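Local coordinates for polyprenyl synthetase (Nonlabens dokdonensis, PDB 6KD7), which probably catalyses, as a magnesium-dependent prenyltransferase of the FPP/GGPP synthase family, the chain elongation that yields geranylgeranyl pyrophosphate, at residues A[45-50]-A[59-64]; A[52-57]-A[303-308]; A[65-70]-A[112-117]; A[175-180]-A[195-200]. All coordinates share one frame; numbering follows the deposited sequence.

Contact 1 of 4, residues A[45-50]-A[59-64]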
loop_
_atom_site.group_PDB
_atom_site.type_symbol
_atom_site.label_atom_id
_atom_site.label_comp_id
_atom_site.label_asym_id
_atom_site.label_seq_id
_atom_site.Cartn_x
_atom_site.Cartn_y
_atom_site.Cartn_z
ATOM N N LEU A 45 -41.679 1.919 15.375
ATOM C CA LEU A 45 -43.114 1.557 15.298
ATOM C C LEU A 45 -43.462 0.655 16.460
ATOM O O LEU A 45 -44.572 0.742 16.878
ATOM C CB LEU A 45 -43.461 0.892 13.959
ATOM C CG LEU A 45 -43.222 1.774 12.732
ATOM C CD1 LEU A 45 -43.817 1.162 11.495
ATOM C CD2 LEU A 45 -43.759 3.175 12.919
ATOM N N LEU A 46 -42.552 -0.136 17.000
ATOM C CA LEU A 46 -42.844 -0.917 18.229
ATOM C C LEU A 46 -43.182 0.051 19.389
ATOM O O LEU A 46 -44.093 -0.281 20.182
ATOM C CB LEU A 46 -41.663 -1.819 18.590
ATOM C CG LEU A 46 -41.430 -3.017 17.666
ATOM C CD1 LEU A 46 -40.108 -3.702 17.978
ATOM C CD2 LEU A 46 -42.561 -4.016 17.746
ATOM N N THR A 47 -42.469 1.177 19.493
ATOM C CA THR A 47 -42.632 2.201 20.548
ATOM C C THR A 47 -44.064 2.759 20.433
ATOM O O THR A 47 -44.795 2.693 21.465
ATOM C CB THR A 47 -41.511 3.252 20.476
ATOM O OG1 THR A 47 -40.266 2.601 20.766
ATOM C CG2 THR A 47 -41.750 4.375 21.462
ATOM N N LEU A 48 -44.462 3.193 19.235
ATOM C CA LEU A 48 -45.814 3.756 18.956
ATOM C C LEU A 48 -46.897 2.703 19.232
ATOM O O LEU A 48 -47.884 3.012 19.911
ATOM C CB LEU A 48 -45.890 4.250 17.521
ATOM C CG LEU A 48 -44.829 5.249 17.125
ATOM C CD1 LEU A 48 -45.014 5.650 15.675
ATOM C CD2 LEU A 48 -44.835 6.474 18.019
ATOM N N MET A 49 -46.697 1.470 18.809
ATOM C CA MET A 49 -47.698 0.413 19.011
ATOM C C MET A 49 -47.880 0.200 20.514
ATOM O O MET A 49 -49.036 0.059 20.949
ATOM C CB MET A 49 -47.271 -0.906 18.353
ATOM C CG MET A 49 -47.380 -0.897 16.813
ATOM S SD MET A 49 -46.385 -2.230 16.074
ATOM C CE MET A 49 -47.350 -3.619 16.633
ATOM N N SER A 50 -46.782 0.114 21.266
ATOM C CA SER A 50 -46.776 -0.131 22.735
ATOM C C SER A 50 -47.568 0.989 23.420
ATOM O O SER A 50 -48.452 0.706 24.223
ATOM C CB SER A 50 -45.384 -0.172 23.276
ATOM O OG SER A 50 -45.365 -0.692 24.595
ATOM N N LYS A 59 -48.656 10.253 19.147
ATOM C CA LYS A 59 -48.081 11.611 19.249
ATOM C C LYS A 59 -47.320 11.732 20.568
ATOM O O LYS A 59 -46.267 12.351 20.570
ATOM C CB LYS A 59 -49.193 12.654 19.140
ATOM C CG LYS A 59 -48.741 14.092 19.326
ATOM C CD LYS A 59 -49.876 15.073 19.480
ATOM C CE LYS A 59 -49.442 16.371 20.123
ATOM N NZ LYS A 59 -50.455 17.437 19.952
ATOM N N ASP A 60 -47.830 11.123 21.630
ATOM C CA ASP A 60 -47.160 11.260 22.945
ATOM C C ASP A 60 -45.801 10.547 22.862
ATOM O O ASP A 60 -44.827 11.122 23.346
ATOM C CB ASP A 60 -47.918 10.660 24.138
ATOM C CG ASP A 60 -49.216 11.350 24.560
ATOM O OD1 ASP A 60 -49.288 12.619 24.420
ATOM O OD2 ASP A 60 -50.161 10.588 25.008
ATOM N N ALA A 61 -45.772 9.358 22.258
ATOM C CA ALA A 61 -44.608 8.458 22.183
ATOM C C ALA A 61 -43.614 8.874 21.085
ATOM O O ALA A 61 -42.563 8.260 20.989
ATOM C CB ALA A 61 -45.078 7.053 21.988
ATOM N N MET A 62 -43.928 9.876 20.293
ATOM C CA MET A 62 -43.264 10.096 18.997
ATOM C C MET A 62 -41.785 10.441 19.247
ATOM O O MET A 62 -40.952 9.834 18.586
ATOM C CB MET A 62 -43.902 11.233 18.211
ATOM C CG MET A 62 -43.444 11.323 16.747
ATOM S SD MET A 62 -43.706 9.803 15.797
ATOM C CE MET A 62 -45.500 9.667 15.836
ATOM N N ASN A 63 -41.479 11.399 20.130
ATOM C CA ASN A 63 -40.071 11.828 20.370
ATOM C C ASN A 63 -39.244 10.595 20.790
ATOM O O ASN A 63 -38.159 10.403 20.225
ATOM C CB ASN A 63 -40.000 12.999 21.344
ATOM C CG ASN A 63 -40.372 14.310 20.686
ATOM O OD1 ASN A 63 -40.655 14.374 19.504
ATOM N ND2 ASN A 63 -40.326 15.382 21.444
ATOM N N ALA A 64 -39.766 9.736 21.653
ATOM C CA ALA A 64 -39.074 8.521 22.101
ATOM C C ALA A 64 -38.891 7.530 20.940
ATOM O O ALA A 64 -37.850 6.820 20.907
ATOM C CB ALA A 64 -39.818 7.855 23.206
#

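Contact 2 of 4, residues A[52-57]-A[303-308]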
loop_
_atom_site.group_PDB
_atom_site.type_symbol
_atom_site.label_atom_id
_atom_site.label_comp_id
_atom_site.label_asym_id
_atom_site.label_seq_id
_atom_site.Cartn_x
_atom_site.Cartn_y
_atom_site.Cartn_z
ATOM N N GLU A 52 -49.887 3.076 22.151
ATOM C CA GLU A 52 -51.339 2.996 21.826
ATOM C C GLU A 52 -52.018 1.870 22.623
ATOM O O GLU A 52 -52.967 2.164 23.352
ATOM C CB GLU A 52 -51.537 2.804 20.336
ATOM C CG GLU A 52 -51.284 4.071 19.579
ATOM C CD GLU A 52 -51.583 3.940 18.092
ATOM O OE1 GLU A 52 -51.637 2.774 17.596
ATOM O OE2 GLU A 52 -51.741 4.999 17.443
ATOM N N MET A 53 -51.506 0.655 22.531
ATOM C CA MET A 53 -52.020 -0.517 23.252
ATOM C C MET A 53 -52.224 -0.219 24.731
ATOM O O MET A 53 -52.993 -0.957 25.339
ATOM C CB MET A 53 -51.033 -1.673 23.215
ATOM C CG MET A 53 -50.982 -2.367 21.879
ATOM S SD MET A 53 -49.586 -3.568 21.712
ATOM C CE MET A 53 -48.927 -3.622 23.384
ATOM N N TYR A 54 -51.425 0.636 25.350
ATOM C CA TYR A 54 -51.491 0.825 26.817
ATOM C C TYR A 54 -52.220 2.140 27.135
ATOM O O TYR A 54 -52.351 2.516 28.307
ATOM C CB TYR A 54 -50.096 0.790 27.440
ATOM C CG TYR A 54 -49.505 -0.575 27.649
ATOM C CD1 TYR A 54 -50.067 -1.504 28.496
ATOM C CD2 TYR A 54 -48.305 -0.921 27.031
ATOM C CE1 TYR A 54 -49.506 -2.766 28.677
ATOM C CE2 TYR A 54 -47.714 -2.157 27.238
ATOM C CZ TYR A 54 -48.302 -3.087 28.056
ATOM O OH TYR A 54 -47.673 -4.283 28.226
ATOM N N GLY A 55 -52.666 2.857 26.118
ATOM C CA GLY A 55 -53.612 3.944 26.338
ATOM C C GLY A 55 -53.090 5.271 25.886
ATOM O O GLY A 55 -53.904 6.189 25.869
ATOM N N ALA A 56 -51.806 5.430 25.541
ATOM C CA ALA A 56 -51.303 6.766 25.175
ATOM C C ALA A 56 -51.537 6.961 23.693
ATOM O O ALA A 56 -51.971 6.013 23.062
ATOM C CB ALA A 56 -49.853 6.898 25.561
ATOM N N THR A 57 -51.205 8.122 23.155
ATOM C CA THR A 57 -51.160 8.347 21.695
ATOM C C THR A 57 -49.764 8.079 21.109
ATOM O O THR A 57 -48.732 8.224 21.816
ATOM C CB THR A 57 -51.596 9.777 21.371
ATOM O OG1 THR A 57 -50.766 10.713 22.055
ATOM C CG2 THR A 57 -53.024 10.004 21.817
ATOM N N GLU A 303 -50.197 -13.082 25.169
ATOM C CA GLU A 303 -51.408 -13.560 25.873
ATOM C C GLU A 303 -51.395 -12.979 27.295
ATOM O O GLU A 303 -52.470 -12.773 27.817
ATOM C CB GLU A 303 -51.477 -15.088 25.934
ATOM C CG GLU A 303 -51.962 -15.747 24.654
ATOM C CD GLU A 303 -51.581 -17.225 24.465
ATOM O OE1 GLU A 303 -51.260 -17.920 25.475
ATOM O OE2 GLU A 303 -51.569 -17.685 23.285
ATOM N N GLU A 304 -50.225 -12.748 27.888
ATOM C CA GLU A 304 -50.153 -12.298 29.305
ATOM C C GLU A 304 -50.068 -10.781 29.472
ATOM O O GLU A 304 -50.048 -10.332 30.610
ATOM C CB GLU A 304 -48.988 -12.990 30.000
ATOM C CG GLU A 304 -49.157 -14.490 30.046
ATOM C CD GLU A 304 -47.930 -15.225 30.545
ATOM O OE1 GLU A 304 -47.021 -14.557 31.074
ATOM O OE2 GLU A 304 -47.887 -16.455 30.392
ATOM N N LEU A 305 -50.023 -10.029 28.384
ATOM C CA LEU A 305 -49.928 -8.558 28.510
ATOM C C LEU A 305 -51.258 -7.985 29.001
ATOM O O LEU A 305 -52.302 -8.557 28.696
ATOM C CB LEU A 305 -49.559 -7.985 27.143
ATOM C CG LEU A 305 -48.145 -8.302 26.670
ATOM C CD1 LEU A 305 -47.963 -7.877 25.233
ATOM C CD2 LEU A 305 -47.121 -7.628 27.560
ATOM N N SER A 306 -51.194 -6.866 29.715
ATOM C CA SER A 306 -52.403 -6.157 30.187
ATOM C C SER A 306 -52.863 -5.206 29.082
ATOM O O SER A 306 -52.698 -4.008 29.226
ATOM C CB SER A 306 -52.121 -5.440 31.466
ATOM O OG SER A 306 -53.294 -4.847 31.966
ATOM N N ILE A 307 -53.388 -5.766 27.998
ATOM C CA ILE A 307 -53.890 -4.998 26.822
ATOM C C ILE A 307 -55.208 -5.635 26.359
ATOM O O ILE A 307 -55.478 -6.763 26.748
ATOM C CB ILE A 307 -52.848 -4.963 25.687
ATOM C CG1 ILE A 307 -52.536 -6.359 25.152
ATOM C CG2 ILE A 307 -51.585 -4.237 26.106
ATOM C CD1 ILE A 307 -51.496 -6.372 24.077
ATOM N N ALA A 308 -56.000 -4.898 25.585
ATOM C CA ALA A 308 -57.299 -5.384 25.072
ATOM C C ALA A 308 -57.083 -6.552 24.105
ATOM O O ALA A 308 -56.102 -6.527 23.378
ATOM C CB ALA A 308 -58.004 -4.249 24.389
HETATM O O HOH W 1 -55.072 -2.518 24.400
#

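Contact 3 of 4, residues A[65-70]-A[112-117]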
loop_
_atom_site.group_PDB
_atom_site.type_symbol
_atom_site.label_atom_id
_atom_site.label_comp_id
_atom_site.label_asym_id
_atom_site.label_seq_id
_atom_site.Cartn_x
_atom_site.Cartn_y
_atom_site.Cartn_z
ATOM N N ALA A 65 -39.907 7.372 20.101
ATOM C CA ALA A 65 -39.860 6.528 18.886
ATOM C C ALA A 65 -38.724 7.031 17.974
ATOM O O ALA A 65 -37.925 6.231 17.515
ATOM C CB ALA A 65 -41.186 6.598 18.152
ATOM N N ILE A 66 -38.657 8.324 17.758
ATOM C CA ILE A 66 -37.598 8.930 16.933
ATOM C C ILE A 66 -36.236 8.705 17.608
ATOM O O ILE A 66 -35.290 8.367 16.868
ATOM C CB ILE A 66 -37.908 10.394 16.692
ATOM C CG1 ILE A 66 -39.186 10.504 15.859
ATOM C CG2 ILE A 66 -36.717 11.093 16.028
ATOM C CD1 ILE A 66 -39.656 11.939 15.652
ATOM N N ALA A 67 -36.130 8.775 18.944
ATOM C CA ALA A 67 -34.855 8.490 19.646
ATOM C C ALA A 67 -34.394 7.075 19.272
ATOM O O ALA A 67 -33.192 6.836 19.051
ATOM C CB ALA A 67 -34.986 8.586 21.152
ATOM N N VAL A 68 -35.315 6.139 19.344
ATOM C CA VAL A 68 -35.016 4.727 19.056
ATOM C C VAL A 68 -34.408 4.615 17.643
ATOM O O VAL A 68 -33.409 3.926 17.494
ATOM C CB VAL A 68 -36.271 3.880 19.242
ATOM C CG1 VAL A 68 -36.190 2.558 18.515
ATOM C CG2 VAL A 68 -36.505 3.645 20.707
ATOM N N GLU A 69 -35.014 5.244 16.653
ATOM C CA GLU A 69 -34.579 5.153 15.250
ATOM C C GLU A 69 -33.230 5.871 15.124
ATOM O O GLU A 69 -32.385 5.387 14.357
ATOM C CB GLU A 69 -35.627 5.762 14.316
ATOM C CG GLU A 69 -35.249 5.774 12.824
ATOM C CD GLU A 69 -35.290 4.395 12.174
ATOM O OE1 GLU A 69 -35.518 3.378 12.868
ATOM O OE2 GLU A 69 -35.090 4.355 10.968
ATOM N N VAL A 70 -33.068 7.024 15.765
ATOM C CA VAL A 70 -31.787 7.759 15.659
ATOM C C VAL A 70 -30.700 6.883 16.278
ATOM O O VAL A 70 -29.656 6.702 15.640
ATOM C CB VAL A 70 -31.879 9.137 16.284
ATOM C CG1 VAL A 70 -30.522 9.798 16.379
ATOM C CG2 VAL A 70 -32.826 10.000 15.462
ATOM N N ILE A 112 -26.061 11.424 20.764
ATOM C CA ILE A 112 -26.361 12.558 21.671
ATOM C C ILE A 112 -27.737 13.125 21.279
ATOM O O ILE A 112 -28.522 13.432 22.174
ATOM C CB ILE A 112 -25.236 13.608 21.606
ATOM C CG1 ILE A 112 -23.884 13.057 22.091
ATOM C CG2 ILE A 112 -25.609 14.833 22.402
ATOM C CD1 ILE A 112 -22.680 13.906 21.567
ATOM N N MET A 113 -28.021 13.256 19.987
ATOM C CA MET A 113 -29.326 13.762 19.493
ATOM C C MET A 113 -30.449 12.829 19.967
ATOM O O MET A 113 -31.558 13.329 20.314
ATOM C CB MET A 113 -29.306 13.839 17.967
ATOM C CG MET A 113 -28.371 14.900 17.454
ATOM S SD MET A 113 -28.075 14.707 15.662
ATOM C CE MET A 113 -29.600 15.373 15.013
ATOM N N ALA A 114 -30.189 11.526 20.003
ATOM C CA ALA A 114 -31.177 10.562 20.491
ATOM C C ALA A 114 -31.522 10.931 21.936
ATOM O O ALA A 114 -32.715 11.009 22.272
ATOM C CB ALA A 114 -30.657 9.160 20.401
ATOM N N TYR A 115 -30.507 11.071 22.792
ATOM C CA TYR A 115 -30.723 11.384 24.227
ATOM C C TYR A 115 -31.569 12.653 24.322
ATOM O O TYR A 115 -32.451 12.696 25.144
ATOM C CB TYR A 115 -29.407 11.548 24.977
ATOM C CG TYR A 115 -28.794 10.264 25.443
ATOM C CD1 TYR A 115 -29.242 9.671 26.602
ATOM C CD2 TYR A 115 -27.705 9.690 24.803
ATOM C CE1 TYR A 115 -28.705 8.491 27.075
ATOM C CE2 TYR A 115 -27.133 8.521 25.284
ATOM C CZ TYR A 115 -27.623 7.930 26.437
ATOM O OH TYR A 115 -27.131 6.794 26.983
ATOM N N ARG A 116 -31.278 13.641 23.497
ATOM C CA ARG A 116 -31.972 14.947 23.574
ATOM C C ARG A 116 -33.464 14.833 23.253
ATOM O O ARG A 116 -34.196 15.714 23.658
ATOM C CB ARG A 116 -31.258 15.962 22.691
ATOM C CG ARG A 116 -29.768 16.024 22.962
ATOM C CD ARG A 116 -29.308 17.446 23.054
ATOM N NE ARG A 116 -29.563 18.241 21.874
ATOM C CZ ARG A 116 -29.668 19.553 21.913
ATOM N NH1 ARG A 116 -29.879 20.238 20.809
ATOM N NH2 ARG A 116 -29.569 20.178 23.065
ATOM N N LEU A 117 -33.863 13.817 22.501
ATOM C CA LEU A 117 -35.269 13.660 22.084
ATOM C C LEU A 117 -36.130 13.237 23.293
ATOM O O LEU A 117 -37.355 13.252 23.153
ATOM C CB LEU A 117 -35.332 12.675 20.895
ATOM C CG LEU A 117 -35.002 13.318 19.535
ATOM C CD1 LEU A 117 -34.460 12.300 18.555
ATOM C CD2 LEU A 117 -36.206 14.016 18.917
#

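Contact 4 of 4, residues A[175-180]-A[195-200]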
loop_
_atom_site.group_PDB
_atom_site.type_symbol
_atom_site.label_atom_id
_atom_site.label_comp_id
_atom_site.label_asym_id
_atom_site.label_seq_id
_atom_site.Cartn_x
_atom_site.Cartn_y
_atom_site.Cartn_z
ATOM N N CYS A 175 -36.493 -2.828 24.460
ATOM C CA CYS A 175 -36.354 -1.453 24.952
ATOM C C CYS A 175 -37.371 -0.575 24.240
ATOM O O CYS A 175 -37.967 0.278 24.892
ATOM C CB CYS A 175 -34.906 -0.976 24.765
ATOM S SG CYS A 175 -34.690 0.776 25.111
ATOM N N ALA A 176 -37.459 -0.657 22.909
ATOM C CA ALA A 176 -38.401 0.154 22.110
ATOM C C ALA A 176 -39.836 -0.057 22.652
ATOM O O ALA A 176 -40.556 0.935 22.779
ATOM C CB ALA A 176 -38.319 -0.209 20.644
ATOM N N LEU A 177 -40.232 -1.297 22.928
ATOM C CA LEU A 177 -41.585 -1.620 23.457
ATOM C C LEU A 177 -41.721 -1.041 24.880
ATOM O O LEU A 177 -42.680 -0.264 25.118
ATOM C CB LEU A 177 -41.784 -3.137 23.435
ATOM C CG LEU A 177 -41.952 -3.727 22.036
ATOM C CD1 LEU A 177 -41.696 -5.202 22.062
ATOM C CD2 LEU A 177 -43.329 -3.445 21.471
ATOM N N GLN A 178 -40.733 -1.306 25.743
ATOM C CA GLN A 178 -40.715 -0.808 27.126
ATOM C C GLN A 178 -40.856 0.706 27.131
ATOM O O GLN A 178 -41.614 1.188 28.010
ATOM C CB GLN A 178 -39.550 -1.374 27.918
ATOM C CG GLN A 178 -39.531 -0.807 29.311
ATOM C CD GLN A 178 -38.548 -1.486 30.216
ATOM O OE1 GLN A 178 -38.499 -1.123 31.385
ATOM N NE2 GLN A 178 -37.761 -2.429 29.725
ATOM N N MET A 179 -40.278 1.440 26.178
ATOM C CA MET A 179 -40.344 2.922 26.210
ATOM C C MET A 179 -41.794 3.379 25.963
ATOM O O MET A 179 -42.168 4.510 26.418
ATOM C CB MET A 179 -39.406 3.590 25.181
ATOM C CG MET A 179 -37.917 3.406 25.588
ATOM S SD MET A 179 -36.683 3.823 24.334
ATOM C CE MET A 179 -37.109 5.494 23.936
ATOM N N GLY A 180 -42.542 2.657 25.135
ATOM C CA GLY A 180 -43.935 3.066 24.838
ATOM C C GLY A 180 -44.790 2.870 26.071
ATOM O O GLY A 180 -45.549 3.766 26.409
ATOM N N TYR A 195 -41.209 -5.882 27.575
ATOM C CA TYR A 195 -39.763 -6.024 27.287
ATOM C C TYR A 195 -39.468 -7.463 26.900
ATOM O O TYR A 195 -38.868 -7.686 25.849
ATOM C CB TYR A 195 -38.880 -5.627 28.468
ATOM C CG TYR A 195 -37.394 -5.708 28.228
ATOM C CD1 TYR A 195 -36.688 -4.632 27.714
ATOM C CD2 TYR A 195 -36.683 -6.833 28.581
ATOM C CE1 TYR A 195 -35.308 -4.673 27.549
ATOM C CE2 TYR A 195 -35.309 -6.896 28.409
ATOM C CZ TYR A 195 -34.623 -5.830 27.851
ATOM O OH TYR A 195 -33.266 -5.892 27.686
ATOM N N ASP A 196 -39.895 -8.396 27.726
ATOM C CA ASP A 196 -39.667 -9.846 27.526
ATOM C C ASP A 196 -40.231 -10.310 26.178
ATOM O O ASP A 196 -39.596 -11.170 25.528
ATOM C CB ASP A 196 -40.293 -10.649 28.661
ATOM C CG ASP A 196 -39.576 -10.500 29.990
ATOM O OD1 ASP A 196 -38.497 -9.839 30.033
ATOM O OD2 ASP A 196 -40.085 -11.076 30.977
ATOM N N TYR A 197 -41.429 -9.858 25.825
ATOM C CA TYR A 197 -42.004 -10.142 24.500
ATOM C C TYR A 197 -40.954 -9.728 23.451
ATOM O O TYR A 197 -40.671 -10.523 22.538
ATOM C CB TYR A 197 -43.326 -9.387 24.308
ATOM C CG TYR A 197 -43.744 -9.189 22.880
ATOM C CD1 TYR A 197 -43.952 -10.260 22.029
ATOM C CD2 TYR A 197 -43.938 -7.925 22.384
ATOM C CE1 TYR A 197 -44.364 -10.074 20.713
ATOM C CE2 TYR A 197 -44.298 -7.725 21.067
ATOM C CZ TYR A 197 -44.487 -8.804 20.226
ATOM O OH TYR A 197 -44.818 -8.568 18.930
ATOM N N GLY A 198 -40.509 -8.475 23.516
ATOM C CA GLY A 198 -39.490 -7.900 22.603
ATOM C C GLY A 198 -38.226 -8.781 22.557
ATOM O O GLY A 198 -37.759 -9.058 21.477
ATOM N N ILE A 199 -37.757 -9.297 23.675
ATOM C CA ILE A 199 -36.586 -10.200 23.675
ATOM C C ILE A 199 -36.905 -11.423 22.817
ATOM O O ILE A 199 -36.091 -11.745 21.955
ATOM C CB ILE A 199 -36.139 -10.545 25.092
ATOM C CG1 ILE A 199 -35.631 -9.308 25.832
ATOM C CG2 ILE A 199 -35.082 -11.641 25.093
ATOM C CD1 ILE A 199 -34.430 -8.624 25.208
ATOM N N ASN A 200 -38.029 -12.087 23.034
ATOM C CA ASN A 200 -38.324 -13.358 22.320
ATOM C C ASN A 200 -38.558 -13.005 20.848
ATOM O O ASN A 200 -38.074 -13.698 19.958
ATOM C CB ASN A 200 -39.507 -14.096 22.957
ATOM C CG ASN A 200 -39.151 -14.798 24.252
ATOM O OD1 ASN A 200 -39.841 -14.689 25.296
ATOM N ND2 ASN A 200 -38.099 -15.579 24.168
#

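Contact 1 of 4, residues A[45-50]-A[59-64]
No ring, side-chain amide or carboxylate enters where T47 and L48 meet A61, M62 and A64; the flat group approached most closely is the peptide after A61, whose O lies 4.0 Å from T47 CG2. Most of the rest is aliphatic carbon and thioether. L48 carries most of it: its CD2 reaches across to A61 CB at 4.0 Å and to M62 CE at 3.9 Å, so one branch spans the gap between two successive residues. M62 starts out pointing away from helix 42-54, but bends at chi2 (56°) and chi3 (63°) fold the chain back and bring its terminal methyl against the leucine, the two side chains slanting across one another. Methionine suits this place because its flexible thioether can turn such a corner. The alanines keep the facing side low, and between A61 and A64 rests the methyl of T47, 4.3 Å from A64 CB. That threonine divides its labour: CG2 packs here, while OG1 is hydrogen-bonded to A176 O on helix 158-183. The axes of the two segments approach to 8.7 Å and run roughly antiparallel, at 150°. Helix 58-82 is kinked at N63 and A64, where the usual backbone bonds fail; the hydroxyl of Y121 bonds both D60 O and A64 N across the break. Helix 4-18 covers M62 on one flank, and helix 158-183 packs on A64.

Contact 2 of 4, residues A[52-57]-A[303-308]
I307 has chi1 of 62°, which wedges CG1 between its own backbone N and carbonyl carbon; CG2 then lies between the Y54 ring and M53, while CD1 meets M53 at CE and SD. Y54 has CG turned away from its carbonyl carbon (chi1 -80°), swinging the phenol over the loop 303-308. The result is a CH-pi contact, with I307 CG2 lying over one face of the Y54 ring, 4.0 Å from the centroid and displaced toward the rim. A beta-branched residue suits this position, because its second branch is still available: CD1 packs 3.8 Å from M53 CE. At the far end of the phenol, L305 CD2 lies 3.5 Å from Y54 OH, leucine and tyrosine crossing at about a right angle. The hydroxyl is hydrogen-bonded to E190 OE2 on helix 188-215, and the same carboxylate oxygen accepts from S306 N, so one glutamate holds both ring and loop. A water bridges the backbones, donating to M53 O (2.8 Å) and accepting from A308 N (2.8 Å); it thus uses a carbonyl of the last turn of helix 42-54 and the amide of the N-cap residue A308. S306 centres an inverse gamma turn that bends the loop. T57 N-caps helix 58-82 through its side chain. The last turn of helix 42-54, with M53 and Y54, packs on the loop joining helices 283-303 and 309-322 just before G55, at phi 120°, closes that helix in a Schellman motif.

Contact 3 of 4, residues A[65-70]-A[112-117]
A67 and A114 bring two helices, running in roughly opposite directions, unusually close: their CA atoms are only 4.3 Å apart. Such an approach is possible because neither residue has more than a methyl group, and the two methyls are used reciprocally. A67 CB rests 3.5 Å from A114 O, while A114 CB lies 3.7 Å from A67 O, each alanine packing on the other's backbone carbonyl. No hydrogen bond crosses the interface.

On one side of this pair L117, the last residue of its segment, fills the groove. Its CD1 is 3.6 Å from I66 CG2 and 3.9 Å from A67 N, and it also approaches V70 CG2 at 4.2 Å, so one leucine branch touches three residues spanning a turn of helix 58-82. A forked, flexible tip fits the dip between isoleucine and valine, both of which it crosses at about a right angle. In an all-helical prenyltransferase fold such as this one, helix 58-82 has a second task: its later turns supply H72 and L76 to the pyrophosphate pocket, and helix 100-116 packs on the turns before H72.

At the other end of the contact V70 has CG1 anti to its backbone N (chi1 171°), which sets that methyl 4.1 Å from A114 CB while CG2 turns to the leucine. Helix 4-18 covers I66. On the opposite face of helix 100-116 lies the second subunit: Y115 stacks there on Y115 of the neighbouring copy.

Contact 4 of 4, residues A[175-180]-A[195-200]
Around L177 and G198 two helices pass nearly antiparallel, at 158° with their axes 8.0 Å apart. L177 leaves its helix toward the other one, and its CD1 lands 3.5 Å from G198 CA. With no side chain at G198, this methyl can rest directly on the backbone, a flat piece of helix. The same CD1 touches Y197 CD2 at 3.5 Å, with leucine and tyrosine crossing at about a right angle; the phenol hydroxyl is held by S319 OG.

One turn away, Y195 packs on the other helix with its ring. The CG of Y195 stands anti to the backbone N (chi1 -178°), laying the ring alongside the 175-180 helix with CD1 3.7 Å from C175 N. The extended side chain of Q178 brings its amide against the same ring, the two planes almost perpendicular. Across these two segments the Y195 ring thus meets an amide and a backbone N; V171 is a further, hydrocarbon neighbour of this side chain.

The pair is a helical hairpin, helices 158-183 and 188-215 joined by a short connection, in the all-alpha fold of this synthase family; its second arm continues to F205 of the pyrophosphate pocket.

From the N terminus, helix 42-54 turns into helix 58-82, and contact 1 closes that short loop. Contact 2 starts within it, at 52-57, and ends at 303-308, so the two cross; its long loop ties the early hairpin to the C-terminal helices and encloses contacts 3 and 4. Contact 3 follows contact 1 along the chain and joins helix 58-82 to helix 100-116, beside the subunit interface. Contact 4 closes the later hairpin of helices 158-183 and 188-215. Contacts 1 and 4 are tied by a hydrogen bond from S50 OG to L177 O and by A64 packing on M179, while V68 packs on M179 between contacts 3 and 4.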